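Local structure of putative hydrolase YdeN (Bacillus subtilis, 1UXO) at residues 130-135 with 155-160; 17-22 with 167-172; 39-44 with 54-59. The protein probably acts as a serine hydrolase of the alpha/beta-hydrolase fold, although its natural substrate is not established. The protein carries 2 engineered substitutions. One frame throughout, in Å; residues are numbered along the deposited sequence.

Contact 1: residues 130-135 with 155-160; sequences HRAVIA and DAALYE
Strands 131-135 and 157-160 are paired in a parallel beta-ladder, the last two strands of the alpha/beta-hydrolase sheet, joined by a beta-alpha-beta crossover through helix 144-153. Val133 gives its N-H to Ala157 O (2.8 Å) and takes the N-H of Tyr159 on its own O, and Ala135 N closes the ladder on Tyr159 O. The bond from Ala157 N to Arg131 O is longer, 3.1 Å.

On the face turned to helix 144-153, Val133 and Ala135 pack against Ser147 of that helix, and Leu158 CD1 lies alongside Val133 CG1 at 3.8 Å. The other face packs against helix 177-188. There Tyr159 brings its ring edge, at CE2, to Ala132 CB (4.0 Å), and a methyl as small as alanine's leaves room for the ring.

Before strand 157-160, Asp155 takes the positive phi of the C-prime residue in the Schellman motif that ends the helix. Arg131 bends at chi3 (-64°) to reach it, while its NH1 bonds Ala128 O. Arg131 NH2 donates to Asp155 O (3.0 Å) and forms a longer salt bridge with Asp155 OD2 (3.4 Å).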
loop_
_atom_site.group_PDB
_atom_site.type_symbol
_atom_site.label_atom_id
_atom_site.label_comp_id
_atom_site.label_asym_id
_atom_site.label_seq_id
_atom_site.Cartn_x
_atom_site.Cartn_y
_atom_site.Cartn_z
ATOM N N HIS A 130 -4.877 -9.011 8.330
ATOM C CA HIS A 130 -5.044 -7.708 8.912
ATOM C C HIS A 130 -5.040 -6.657 7.814
ATOM O O HIS A 130 -4.192 -6.696 6.949
ATOM C CB HIS A 130 -3.892 -7.447 9.888
ATOM C CG HIS A 130 -3.844 -8.428 11.035
ATOM N ND1 HIS A 130 -4.726 -8.384 12.084
ATOM C CD2 HIS A 130 -2.999 -9.459 11.286
ATOM C CE1 HIS A 130 -4.454 -9.382 12.927
ATOM N NE2 HIS A 130 -3.395 -10.038 12.476
ATOM N N ARG A 131 -6.004 -5.754 7.827
ATOM C CA ARG A 131 -6.126 -4.734 6.755
ATOM C C ARG A 131 -6.406 -3.346 7.332
ATOM O O ARG A 131 -7.272 -3.206 8.189
ATOM C CB ARG A 131 -7.219 -5.128 5.775
ATOM C CG ARG A 131 -7.175 -6.572 5.267
ATOM C CD ARG A 131 -8.423 -7.029 4.445
ATOM N NE ARG A 131 -9.601 -7.005 5.318
ATOM C CZ ARG A 131 -9.907 -7.929 6.236
ATOM N NH1 ARG A 131 -9.122 -9.002 6.419
ATOM N NH2 ARG A 131 -11.005 -7.773 6.981
ATOM N N ALA A 132 -5.692 -2.351 6.814
ATOM C CA ALA A 132 -5.863 -0.962 7.205
ATOM C C ALA A 132 -5.607 -0.031 6.048
ATOM O O ALA A 132 -4.833 -0.358 5.116
ATOM C CB ALA A 132 -4.933 -0.600 8.362
ATOM N N VAL A 133 -6.333 1.073 6.093
ATOM C CA VAL A 133 -6.167 2.241 5.210
ATOM C C VAL A 133 -5.840 3.481 6.073
ATOM O O VAL A 133 -6.514 3.782 7.089
ATOM C CB VAL A 133 -7.419 2.506 4.410
ATOM C CG1 VAL A 133 -7.274 3.772 3.559
ATOM C CG2 VAL A 133 -7.764 1.320 3.557
ATOM N N ILE A 134 -4.764 4.174 5.720
ATOM C CA ILE A 134 -4.379 5.411 6.407
ATOM C C ILE A 134 -4.544 6.519 5.400
ATOM O O ILE A 134 -4.011 6.430 4.285
ATOM C CB ILE A 134 -2.923 5.325 6.836
ATOM C CG1 ILE A 134 -2.764 4.104 7.765
ATOM C CG2 ILE A 134 -2.483 6.642 7.448
ATOM C CD1 ILE A 134 -1.385 3.836 8.294
ATOM N N ALA A 135 -5.283 7.543 5.752
ATOM C CA ALA A 135 -5.635 8.574 4.775
ATOM C C ALA A 135 -5.700 9.921 5.382
ATOM O O ALA A 135 -6.111 10.085 6.539
ATOM C CB ALA A 135 -6.983 8.236 4.088
ATOM N N ASP A 155 -13.344 -4.031 4.208
ATOM C CA ASP A 155 -13.405 -4.220 5.643
ATOM C C ASP A 155 -12.041 -4.012 6.314
ATOM O O ASP A 155 -11.525 -4.867 7.043
ATOM C CB ASP A 155 -13.997 -5.587 6.027
ATOM C CG ASP A 155 -14.202 -5.710 7.520
ATOM O OD1 ASP A 155 -14.523 -4.648 8.173
ATOM O OD2 ASP A 155 -14.059 -6.815 8.158
ATOM N N ALA A 156 -11.486 -2.834 6.056
ATOM C CA ALA A 156 -10.218 -2.391 6.629
ATOM C C ALA A 156 -10.443 -1.303 7.685
ATOM O O ALA A 156 -11.299 -0.476 7.529
ATOM C CB ALA A 156 -9.323 -1.851 5.553
ATOM N N ALA A 157 -9.624 -1.299 8.730
ATOM C CA ALA A 157 -9.565 -0.228 9.726
ATOM C C ALA A 157 -9.072 1.028 9.039
ATOM O O ALA A 157 -8.060 0.988 8.326
ATOM C CB ALA A 157 -8.586 -0.590 10.823
ATOM N N LEU A 158 -9.796 2.123 9.224
ATOM C CA LEU A 158 -9.426 3.419 8.606
ATOM C C LEU A 158 -8.845 4.308 9.687
ATOM O O LEU A 158 -9.459 4.520 10.751
ATOM C CB LEU A 158 -10.636 4.076 8.011
ATOM C CG LEU A 158 -10.418 5.465 7.383
ATOM C CD1 LEU A 158 -9.640 5.357 6.082
ATOM C CD2 LEU A 158 -11.732 6.121 7.136
ATOM N N TYR A 159 -7.680 4.839 9.411
ATOM C CA TYR A 159 -7.015 5.860 10.243
ATOM C C TYR A 159 -6.889 7.179 9.485
ATOM O O TYR A 159 -6.226 7.258 8.443
ATOM C CB TYR A 159 -5.639 5.331 10.614
ATOM C CG TYR A 159 -5.672 4.093 11.433
ATOM C CD1 TYR A 159 -5.777 4.157 12.822
ATOM C CD2 TYR A 159 -5.616 2.861 10.847
ATOM C CE1 TYR A 159 -5.818 3.010 13.588
ATOM C CE2 TYR A 159 -5.666 1.675 11.628
ATOM C CZ TYR A 159 -5.769 1.782 12.995
ATOM O OH TYR A 159 -5.786 0.646 13.752
ATOM N N GLU A 160 -7.623 8.186 9.948
ATOM C CA GLU A 160 -7.688 9.490 9.374
ATOM C C GLU A 160 -6.615 10.346 10.009
ATOM O O GLU A 160 -6.473 10.355 11.248
ATOM C CB GLU A 160 -9.048 10.126 9.658
ATOM C CG GLU A 160 -9.160 11.575 9.178
ATOM C CD GLU A 160 -10.531 12.166 9.437
ATOM O OE1 GLU A 160 -11.485 11.419 9.682
ATOM O OE2 GLU A 160 -10.624 13.414 9.350
#

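Contact 2: residues 17-22 with 167-172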
loop_
_atom_site.group_PDB
_atom_site.type_symbol
_atom_site.label_atom_id
_atom_site.label_comp_id
_atom_site.label_asym_id
_atom_site.label_seq_id
_atom_site.Cartn_x
_atom_site.Cartn_y
_atom_site.Cartn_z
ATOM N N SER A 17 12.209 4.163 -4.216
ATOM C CA SER A 17 12.471 3.652 -2.884
ATOM C C SER A 17 13.158 4.665 -1.991
ATOM O O SER A 17 13.184 4.492 -0.773
ATOM C CB SER A 17 13.317 2.385 -3.001
ATOM O OG SER A 17 14.584 2.708 -3.561
ATOM N N THR A 18 13.690 5.756 -2.562
ATOM C CA THR A 18 14.411 6.709 -1.749
ATOM C C THR A 18 13.537 7.858 -1.259
ATOM O O THR A 18 14.009 8.685 -0.450
ATOM C CB THR A 18 15.623 7.343 -2.506
ATOM O OG1 THR A 18 15.156 8.001 -3.695
ATOM C CG2 THR A 18 16.659 6.308 -2.888
ATOM N N ASN A 19 12.304 7.942 -1.759
ATOM C CA ASN A 19 11.408 9.070 -1.493
ATOM C C ASN A 19 10.558 8.891 -0.216
ATOM O O ASN A 19 10.391 7.775 0.323
ATOM C CB ASN A 19 10.441 9.288 -2.661
ATOM C CG ASN A 19 11.150 9.841 -3.935
ATOM O OD1 ASN A 19 11.083 9.227 -5.038
ATOM N ND2 ASN A 19 11.799 11.004 -3.802
ATOM N N HIS A 20 10.026 10.010 0.243
ATOM C CA HIS A 20 8.981 10.039 1.275
ATOM C C HIS A 20 9.465 9.359 2.569
ATOM O O HIS A 20 10.633 9.566 2.995
ATOM C CB HIS A 20 7.633 9.514 0.667
ATOM C CG HIS A 20 7.330 10.131 -0.667
ATOM N ND1 HIS A 20 7.608 11.444 -0.932
ATOM C CD2 HIS A 20 6.815 9.618 -1.806
ATOM C CE1 HIS A 20 7.311 11.713 -2.193
ATOM N NE2 HIS A 20 6.809 10.619 -2.735
ATOM N N TRP A 21 8.616 8.533 3.135
ATOM C CA TRP A 21 8.823 7.902 4.450
ATOM C C TRP A 21 9.339 6.447 4.363
ATOM O O TRP A 21 9.448 5.769 5.395
ATOM C CB TRP A 21 7.534 7.994 5.285
ATOM C CG TRP A 21 6.306 7.804 4.507
ATOM C CD1 TRP A 21 5.594 8.781 3.852
ATOM C CD2 TRP A 21 5.647 6.566 4.214
ATOM N NE1 TRP A 21 4.546 8.227 3.181
ATOM C CE2 TRP A 21 4.552 6.873 3.380
ATOM C CE3 TRP A 21 5.875 5.224 4.560
ATOM C CZ2 TRP A 21 3.684 5.898 2.888
ATOM C CZ3 TRP A 21 4.991 4.247 4.073
ATOM C CH2 TRP A 21 3.909 4.609 3.237
ATOM N N PHE A 22 9.664 5.965 3.158
ATOM C CA PHE A 22 9.994 4.544 2.986
ATOM C C PHE A 22 11.334 4.185 3.665
ATOM O O PHE A 22 11.420 3.185 4.372
ATOM C CB PHE A 22 9.938 4.057 1.470
ATOM C CG PHE A 22 8.793 4.657 0.656
ATOM C CD1 PHE A 22 7.464 4.650 1.158
ATOM C CD2 PHE A 22 9.009 5.273 -0.582
ATOM C CE1 PHE A 22 6.421 5.206 0.412
ATOM C CE2 PHE A 22 7.956 5.802 -1.306
ATOM C CZ PHE A 22 6.670 5.792 -0.795
ATOM N N PHE A 167 1.025 12.661 2.319
ATOM C CA PHE A 167 2.136 11.977 2.978
ATOM C C PHE A 167 3.435 11.950 2.130
ATOM O O PHE A 167 4.111 10.915 1.983
ATOM C CB PHE A 167 1.729 10.570 3.424
ATOM C CG PHE A 167 0.489 10.515 4.306
ATOM C CD1 PHE A 167 0.528 10.927 5.622
ATOM C CD2 PHE A 167 -0.701 10.023 3.809
ATOM C CE1 PHE A 167 -0.632 10.853 6.430
ATOM C CE2 PHE A 167 -1.852 9.956 4.589
ATOM C CZ PHE A 167 -1.818 10.364 5.895
ATOM N N LEU A 168 3.767 13.113 1.588
ATOM C CA LEU A 168 4.953 13.305 0.753
ATOM C C LEU A 168 6.109 14.012 1.470
ATOM O O LEU A 168 5.890 14.830 2.394
ATOM C CB LEU A 168 4.525 14.161 -0.457
ATOM C CG LEU A 168 3.373 13.650 -1.290
ATOM C CD1 LEU A 168 2.913 14.694 -2.392
ATOM C CD2 LEU A 168 3.859 12.385 -1.984
ATOM N N GLU A 169 7.345 13.756 1.010
ATOM C CA GLU A 169 8.532 14.335 1.568
ATOM C C GLU A 169 8.505 15.866 1.532
ATOM O O GLU A 169 8.956 16.485 2.480
ATOM C CB GLU A 169 9.811 13.840 0.851
ATOM C CG GLU A 169 9.922 14.284 -0.587
ATOM C CD GLU A 169 10.954 13.485 -1.372
ATOM O OE1 GLU A 169 11.283 12.338 -1.053
ATOM O OE2 GLU A 169 11.449 14.017 -2.354
ATOM N N ASP A 170 7.922 16.465 0.492
ATOM C CA ASP A 170 7.870 17.926 0.415
ATOM C C ASP A 170 6.815 18.553 1.320
ATOM O O ASP A 170 6.788 19.773 1.438
ATOM C CB ASP A 170 7.597 18.368 -1.015
ATOM C CG ASP A 170 8.834 18.327 -1.875
ATOM O OD1 ASP A 170 9.949 18.055 -1.356
ATOM O OD2 ASP A 170 8.779 18.566 -3.113
ATOM N N GLU A 171 6.000 17.714 1.977
ATOM C CA GLU A 171 5.077 18.131 3.036
ATOM C C GLU A 171 5.606 17.818 4.437
ATOM O O GLU A 171 4.915 18.026 5.444
ATOM C CB GLU A 171 3.704 17.451 2.826
ATOM C CG GLU A 171 3.033 17.893 1.536
ATOM C CD GLU A 171 2.009 16.920 0.951
ATOM O OE1 GLU A 171 1.978 15.729 1.306
ATOM O OE2 GLU A 171 1.217 17.373 0.091
ATOM N N GLY A 172 6.830 17.301 4.487
ATOM C CA GLY A 172 7.498 16.974 5.733
ATOM C C GLY A 172 7.469 15.492 6.060
ATOM O O GLY A 172 8.080 15.090 7.056
#
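This is a polar loop-to-loop clasp beside the predicted catalytic centre of the alpha/beta-hydrolase fold: the loop after strand 6-10, which leads into helix 22-31, meets the loop that follows His166, a predicted member of the charge relay system. Residues 19-22 form a type II' beta turn, and the short 3-10 segment 169-171 lies across from it.

Glu169 and His20 exchange bonds. The carboxylate oxygen Glu169 OE1 accepts from His20 N (2.9 Å) on its anti side and from Asn19 ND2 (3.1 Å) on its syn side, both donors coming from the same face of the carboxylate. In return Glu169 N donates to His20 ND1 at 3.0 Å, lying 28° out of the ring plane. As an acceptor, ND1 is consistent with a neutral ring protonated on NE2. Glu169 CG sits between the backbone N and the carbonyl carbon (chi1 66°), and from there the extended chain carries the carboxylate back to the turn. Glutamate has the length for this reach, and asparagine can serve both sides: Asn19 OD1 accepts from Ser16 N while ND2 faces Glu169.

The His20 ring is sandwiched. Leu168 CD2 makes a CH-pi contact with one face, 3.7 Å from the ring centroid, and Asn19 CB covers the opposite face. Phe167 and Trp21 are buried deeper, where both touch Val98 and Leu176, and Trp21 also meets His72 edge-to-face. A large aromatic with one N-H suits Trp21's place, since it fills the interior and still offers a donor to the chain: NE1 makes a weak bond, bent to 124° at the hydrogen, to Phe167 O at 3.0 Å.

Contact 3: residues 39-44 with 54-59; sequences LNMPNP and DTLSLY
The Tyr59 ring has Leu39 CD2 over one face, 3.6 Å above its plane and closer to CZ than to the ring centre, and Leu56 O at its edge, in plane; Tyr8 meets the same ring with its plane at about 60°. The contact belongs to a beta-alpha connection of the alpha/beta-hydrolase fold, in which the chain leaves strand 35-39, an outermost strand of the sheet, and folds back as helix 49-57 against the end of that strand. No hydrogen bond crosses between 39-44 and 54-59, so apolar surfaces carry the contact.

The side chains of Leu39 and Tyr59 run alongside one another, pointing opposite ways. CD2 of Leu39 makes the CH-pi contact, 3.9 Å from the ring centroid, while its CD1 touches both Tyr59 CD2 (4.1 Å) and Leu56 CD2 (4.2 Å). A forked side chain suits this place because it can bridge the two residues.

Met41, present as selenomethionine, enters from the loop. Bends at chi2 (-74°) and chi3 (111°) turn its terminal methyl back to the helix, where CE lies 3.8 Å from Thr55 CG2 and 3.9 Å from Leu56 CD2. A long flexible chain can make such a hook, and Met41 crosses Leu56 at about a right angle. Its own backbone N bonds His11 NE2.

Thr55 turns a different branch to each neighbour. CG2, anti to the backbone N, packs against Met41 and lies near Asn40 O, whereas OG1 bonds Asp51 O one turn earlier in the helix, which satisfies the hydroxyl beside an apolar partner. That partner is Pro42, whose CG-CD side lies against the Thr55 hydroxyl, CD 3.2 Å from OG1.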
loop_
_atom_site.group_PDB
_atom_site.type_symbol
_atom_site.label_atom_id
_atom_site.label_comp_id
_atom_site.label_asym_id
_atom_site.label_seq_id
_atom_site.Cartn_x
_atom_site.Cartn_y
_atom_site.Cartn_z
ATOM N N LEU A 39 10.333 -1.880 -2.523
ATOM C CA LEU A 39 10.339 -2.360 -3.893
ATOM C C LEU A 39 10.181 -1.201 -4.842
ATOM O O LEU A 39 9.182 -0.445 -4.737
ATOM C CB LEU A 39 9.170 -3.307 -4.113
ATOM C CG LEU A 39 9.198 -4.558 -3.274
ATOM C CD1 LEU A 39 8.079 -5.497 -3.721
ATOM C CD2 LEU A 39 10.527 -5.255 -3.346
ATOM N N ASN A 40 11.001 -1.148 -5.865
ATOM C CA ASN A 40 10.832 -0.177 -6.918
ATOM C C ASN A 40 9.999 -0.762 -8.036
ATOM O O ASN A 40 10.152 -1.944 -8.396
ATOM C CB ASN A 40 12.176 0.260 -7.462
ATOM C CG ASN A 40 12.921 1.137 -6.513
ATOM O OD1 ASN A 40 12.449 2.244 -6.220
ATOM N ND2 ASN A 40 14.079 0.673 -6.013
HETATM N N MSE A 41 9.120 0.068 -8.592
HETATM C CA MSE A 41 8.323 -0.310 -9.751
HETATM C C MSE A 41 8.910 0.278 -11.043
HETATM O O MSE A 41 9.539 1.342 -11.017
HETATM C CB MSE A 41 6.887 0.161 -9.566
HETATM C CG MSE A 41 6.220 -0.432 -8.348
HETATM SE SE MSE A 41 5.730 -2.347 -8.551
HETATM C CE MSE A 41 7.062 -3.142 -7.221
ATOM N N PRO A 42 8.691 -0.375 -12.179
ATOM C CA PRO A 42 9.206 0.162 -13.452
ATOM C C PRO A 42 8.493 1.424 -13.917
ATOM O O PRO A 42 7.310 1.585 -13.766
ATOM C CB PRO A 42 9.017 -0.989 -14.437
ATOM C CG PRO A 42 8.065 -1.884 -13.830
ATOM C CD PRO A 42 8.010 -1.657 -12.346
ATOM N N ASN A 43 9.274 2.289 -14.549
ATOM C CA ASN A 43 8.786 3.472 -15.216
ATOM C C ASN A 43 7.832 4.285 -14.345
ATOM O O ASN A 43 6.691 4.453 -14.696
ATOM C CB ASN A 43 8.133 3.021 -16.500
ATOM C CG ASN A 43 9.184 2.629 -17.588
ATOM O OD1 ASN A 43 10.248 3.229 -17.680
ATOM N ND2 ASN A 43 8.937 1.508 -18.273
ATOM N N PRO A 44 8.287 4.768 -13.185
ATOM C CA PRO A 44 7.396 5.460 -12.249
ATOM C C PRO A 44 6.813 6.767 -12.838
ATOM O O PRO A 44 5.769 7.225 -12.384
ATOM C CB PRO A 44 8.291 5.687 -11.021
ATOM C CG PRO A 44 9.667 5.718 -11.573
ATOM C CD PRO A 44 9.656 4.674 -12.665
ATOM N N ASP A 54 3.862 -7.539 -13.057
ATOM C CA ASP A 54 5.010 -8.426 -13.410
ATOM C C ASP A 54 6.167 -8.249 -12.430
ATOM O O ASP A 54 6.749 -9.222 -12.002
ATOM C CB ASP A 54 5.528 -8.171 -14.833
ATOM C CG ASP A 54 4.595 -8.680 -15.902
ATOM O OD1 ASP A 54 3.726 -9.525 -15.639
ATOM O OD2 ASP A 54 4.658 -8.253 -17.068
ATOM N N THR A 55 6.467 -7.010 -12.004
ATOM C CA THR A 55 7.486 -6.802 -10.990
ATOM C C THR A 55 7.098 -7.415 -9.657
ATOM O O THR A 55 7.907 -8.109 -9.009
ATOM C CB THR A 55 7.803 -5.301 -10.871
ATOM O OG1 THR A 55 8.283 -4.815 -12.106
ATOM C CG2 THR A 55 8.925 -5.031 -9.951
ATOM N N LEU A 56 5.855 -7.196 -9.207
ATOM C CA LEU A 56 5.467 -7.819 -7.967
ATOM C C LEU A 56 5.613 -9.362 -8.021
ATOM O O LEU A 56 5.954 -10.008 -7.032
ATOM C CB LEU A 56 4.022 -7.426 -7.604
ATOM C CG LEU A 56 3.841 -5.930 -7.258
ATOM C CD1 LEU A 56 2.380 -5.466 -7.401
ATOM C CD2 LEU A 56 4.428 -5.602 -5.852
ATOM N N SER A 57 5.320 -9.940 -9.180
ATOM C CA SER A 57 5.338 -11.380 -9.344
ATOM C C SER A 57 6.760 -11.955 -9.174
ATOM O O SER A 57 6.891 -13.126 -8.831
ATOM C CB SER A 57 4.664 -11.772 -10.670
ATOM O OG SER A 57 5.690 -11.821 -11.644
ATOM N N LEU A 58 7.789 -11.118 -9.280
ATOM C CA LEU A 58 9.185 -11.557 -9.042
ATOM C C LEU A 58 9.402 -12.021 -7.606
ATOM O O LEU A 58 10.353 -12.772 -7.360
ATOM C CB LEU A 58 10.171 -10.427 -9.306
ATOM C CG LEU A 58 10.237 -9.931 -10.742
ATOM C CD1 LEU A 58 11.047 -8.684 -10.837
ATOM C CD2 LEU A 58 10.743 -10.963 -11.726
ATOM N N TYR A 59 8.516 -11.562 -6.696
ATOM C CA TYR A 59 8.592 -11.799 -5.250
ATOM C C TYR A 59 7.538 -12.801 -4.737
ATOM O O TYR A 59 7.475 -13.107 -3.564
ATOM C CB TYR A 59 8.420 -10.452 -4.543
ATOM C CG TYR A 59 9.562 -9.549 -4.848
ATOM C CD1 TYR A 59 10.717 -9.623 -4.122
ATOM C CD2 TYR A 59 9.515 -8.666 -5.927
ATOM C CE1 TYR A 59 11.803 -8.802 -4.420
ATOM C CE2 TYR A 59 10.616 -7.821 -6.239
ATOM C CZ TYR A 59 11.741 -7.903 -5.462
ATOM O OH TYR A 59 12.857 -7.116 -5.714
#

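In the fold
Along the chain, contact 3 comes first and contact 1 later, both between the two halves of contact 2, which brings residues 17-22 and 167-172 together across 144 intervening residues. Contacts 1 and 3 lie on opposite sides of the chain's centre, about 24 Å apart between centres: contact 1 pairs border strand 157-161 of the six-stranded parallel sheet with its neighbour, and contact 3 lies just after border strand 35-39. Contact 2, about 20 Å from contact 1 and 19 Å from contact 3, touches both. The loop next to predicted His166 packs through Phe167 on strand 128-136, while Ser17 N probably bonds Asn40 OD1, linking residues 17-22 to the loop after strand 35-39.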